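Hypothetical protein (Bacteroides caccae, PDB 4M8R) is of unknown function but joins an immunoglobulin-like N-terminal domain to a WD40-like, probably beta-propeller, domain. Local coordinates at residues P82-E87 against D180-E185. Residues are numbered along the deposited sequence; the frame is centred on the assembly and turned at random.
Sequences PYRKPE and DFCTGE
Asp-180 OD1 is gripped by two donors that come from opposite faces of its carboxylate plane, Arg-84 NH2 and the backbone N of Cys-182. Arg-84 NH2 stands 3.0 Å from Asp-180 OD1, well above that plane. The bond from Cys-182 N to Asp-180 OD1, 2.7 Å, closes an Asx turn. Arg-84 NH1 reaches Asp-180 OD2 at 2.9 Å, on its syn side but tilted out of the carboxylate plane, making an end-on, two-nitrogen salt bridge; with the guanidinium and carboxylate planes 61° apart, the two groups are far from coplanar. Arg-84 NH2 also donates to the carbonyl of Thr-161, which helps fix the rotation of the guanidinium. The bridge joins two domains: 82-87 links strands 76-80 and 88-96 of the Ig-like domain, whereas 180-185 is the hairpin turn between strands 173-180 and 186-188 of the WD40-like domain. Beside it, Cys-182 CB sits 3.7 Å from the Tyr-83 ring centroid, 11° off the normal, a CH-pi contact. With SG anti to its carbonyl carbon, Cys-182 sets its sulfur over one guanidinium face, offset toward the rim, 3.8 Å from Arg-84 NH2. Were Asp-180 an alanine, Arg-84 would probably lose its carboxylate mate and the Cys-182 N-H its turn acceptor. Thr-183 CG2 meets Tyr-83 CE1 obliquely at 3.8 Å.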
loop_
_atom_site.group_PDB
_atom_site.type_symbol
_atom_site.label_atom_id
_atom_site.label_comp_id
_atom_site.label_asym_id
_atom_site.label_seq_id
_atom_site.Cartn_x
_atom_site.Cartn_y
_atom_site.Cartn_z
ATOM N N PRO A 82 21.218 -18.505 7.107
ATOM C CA PRO A 82 20.833 -17.160 7.527
ATOM C C PRO A 82 19.604 -17.064 8.434
ATOM O O PRO A 82 18.739 -17.947 8.431
ATOM C CB PRO A 82 20.523 -16.470 6.201
ATOM C CG PRO A 82 20.029 -17.564 5.326
ATOM C CD PRO A 82 20.828 -18.773 5.708
ATOM N N TYR A 83 19.555 -15.971 9.190
ATOM C CA TYR A 83 18.373 -15.566 9.944
ATOM C C TYR A 83 17.455 -14.732 9.056
ATOM O O TYR A 83 17.783 -14.460 7.905
ATOM C CB TYR A 83 18.787 -14.738 11.169
ATOM C CG TYR A 83 19.489 -15.531 12.247
ATOM C CD1 TYR A 83 20.861 -15.747 12.199
ATOM C CD2 TYR A 83 18.777 -16.060 13.319
ATOM C CE1 TYR A 83 21.505 -16.479 13.185
ATOM C CE2 TYR A 83 19.408 -16.783 14.309
ATOM C CZ TYR A 83 20.774 -16.990 14.240
ATOM O OH TYR A 83 21.395 -17.720 15.233
ATOM N N ARG A 84 16.303 -14.357 9.605
ATOM C CA ARG A 84 15.375 -13.376 9.017
ATOM C C ARG A 84 14.507 -13.885 7.866
ATOM O O ARG A 84 13.812 -13.097 7.228
ATOM C CB ARG A 84 16.093 -12.076 8.613
ATOM C CG ARG A 84 16.854 -11.427 9.757
ATOM C CD ARG A 84 17.417 -10.066 9.393
ATOM N NE ARG A 84 17.888 -9.369 10.589
ATOM C CZ ARG A 84 19.050 -9.589 11.201
ATOM N NH1 ARG A 84 19.914 -10.488 10.741
ATOM N NH2 ARG A 84 19.352 -8.900 12.298
ATOM N N LYS A 85 14.512 -15.187 7.607
ATOM C CA LYS A 85 13.529 -15.763 6.697
ATOM C C LYS A 85 12.548 -16.605 7.499
ATOM O O LYS A 85 12.870 -17.060 8.590
ATOM C CB LYS A 85 14.194 -16.630 5.629
ATOM C CG LYS A 85 15.474 -16.066 5.038
ATOM C CD LYS A 85 15.267 -14.731 4.349
ATOM C CE LYS A 85 16.592 -14.197 3.818
ATOM N NZ LYS A 85 17.645 -14.097 4.869
ATOM N N PRO A 86 11.338 -16.805 6.966
ATOM C CA PRO A 86 10.430 -17.788 7.569
ATOM C C PRO A 86 10.916 -19.211 7.346
ATOM O O PRO A 86 11.901 -19.425 6.623
ATOM C CB PRO A 86 9.104 -17.562 6.837
ATOM C CG PRO A 86 9.463 -16.832 5.595
ATOM C CD PRO A 86 10.692 -16.031 5.894
ATOM N N GLU A 87 10.240 -20.172 7.974
ATOM C CA GLU A 87 10.546 -21.576 7.741
ATOM C C GLU A 87 10.460 -21.851 6.250
ATOM O O GLU A 87 9.430 -21.607 5.639
ATOM C CB GLU A 87 9.591 -22.488 8.496
ATOM C CG GLU A 87 9.767 -23.963 8.163
ATOM C CD GLU A 87 8.918 -24.858 9.033
ATOM O OE1 GLU A 87 8.975 -24.707 10.270
ATOM O OE2 GLU A 87 8.209 -25.726 8.483
ATOM N N ASP A 180 24.502 -6.910 14.915
ATOM C CA ASP A 180 23.378 -7.802 14.630
ATOM C C ASP A 180 23.026 -8.597 15.882
ATOM O O ASP A 180 23.854 -9.349 16.384
ATOM C CB ASP A 180 23.756 -8.752 13.483
ATOM C CG ASP A 180 22.600 -9.642 13.027
ATOM O OD1 ASP A 180 21.717 -9.978 13.845
ATOM O OD2 ASP A 180 22.579 -10.016 11.833
ATOM N N PHE A 181 21.806 -8.431 16.387
ATOM C CA PHE A 181 21.382 -9.142 17.600
ATOM C C PHE A 181 21.332 -10.663 17.431
ATOM O O PHE A 181 21.574 -11.387 18.388
ATOM C CB PHE A 181 20.003 -8.666 18.093
ATOM C CG PHE A 181 20.004 -7.307 18.762
ATOM C CD1 PHE A 181 21.081 -6.858 19.515
ATOM C CD2 PHE A 181 18.878 -6.500 18.678
ATOM C CE1 PHE A 181 21.045 -5.617 20.129
ATOM C CE2 PHE A 181 18.836 -5.264 19.299
ATOM C CZ PHE A 181 19.921 -4.823 20.026
ATOM N N CYS A 182 21.016 -11.141 16.229
ATOM C CA CYS A 182 20.957 -12.584 15.959
ATOM C C CYS A 182 22.291 -13.294 16.194
ATOM O O CYS A 182 22.320 -14.379 16.754
ATOM C CB CYS A 182 20.526 -12.856 14.516
ATOM S SG CYS A 182 18.883 -12.259 14.073
ATOM N N THR A 183 23.385 -12.677 15.747
ATOM C CA THR A 183 24.711 -13.302 15.777
ATOM C C THR A 183 25.700 -12.645 16.724
ATOM O O THR A 183 26.706 -13.249 17.071
ATOM C CB THR A 183 25.351 -13.272 14.380
ATOM O OG1 THR A 183 25.413 -11.918 13.908
ATOM C CG2 THR A 183 24.537 -14.117 13.405
ATOM N N GLY A 184 25.433 -11.409 17.136
ATOM C CA GLY A 184 26.393 -10.641 17.929
ATOM C C GLY A 184 27.583 -10.150 17.115
ATOM O O GLY A 184 28.564 -9.664 17.679
ATOM N N GLU A 185 27.487 -10.250 15.790
ATOM C CA GLU A 185 28.565 -9.842 14.895
ATOM C C GLU A 185 28.408 -8.397 14.433
ATOM O O GLU A 185 27.294 -7.868 14.354
ATOM C CB GLU A 185 28.627 -10.763 13.677
ATOM C CG GLU A 185 29.297 -12.101 13.947
ATOM C CD GLU A 185 29.253 -13.037 12.752
ATOM O OE1 GLU A 185 28.548 -12.728 11.765
ATOM O OE2 GLU A 185 29.920 -14.093 12.804
#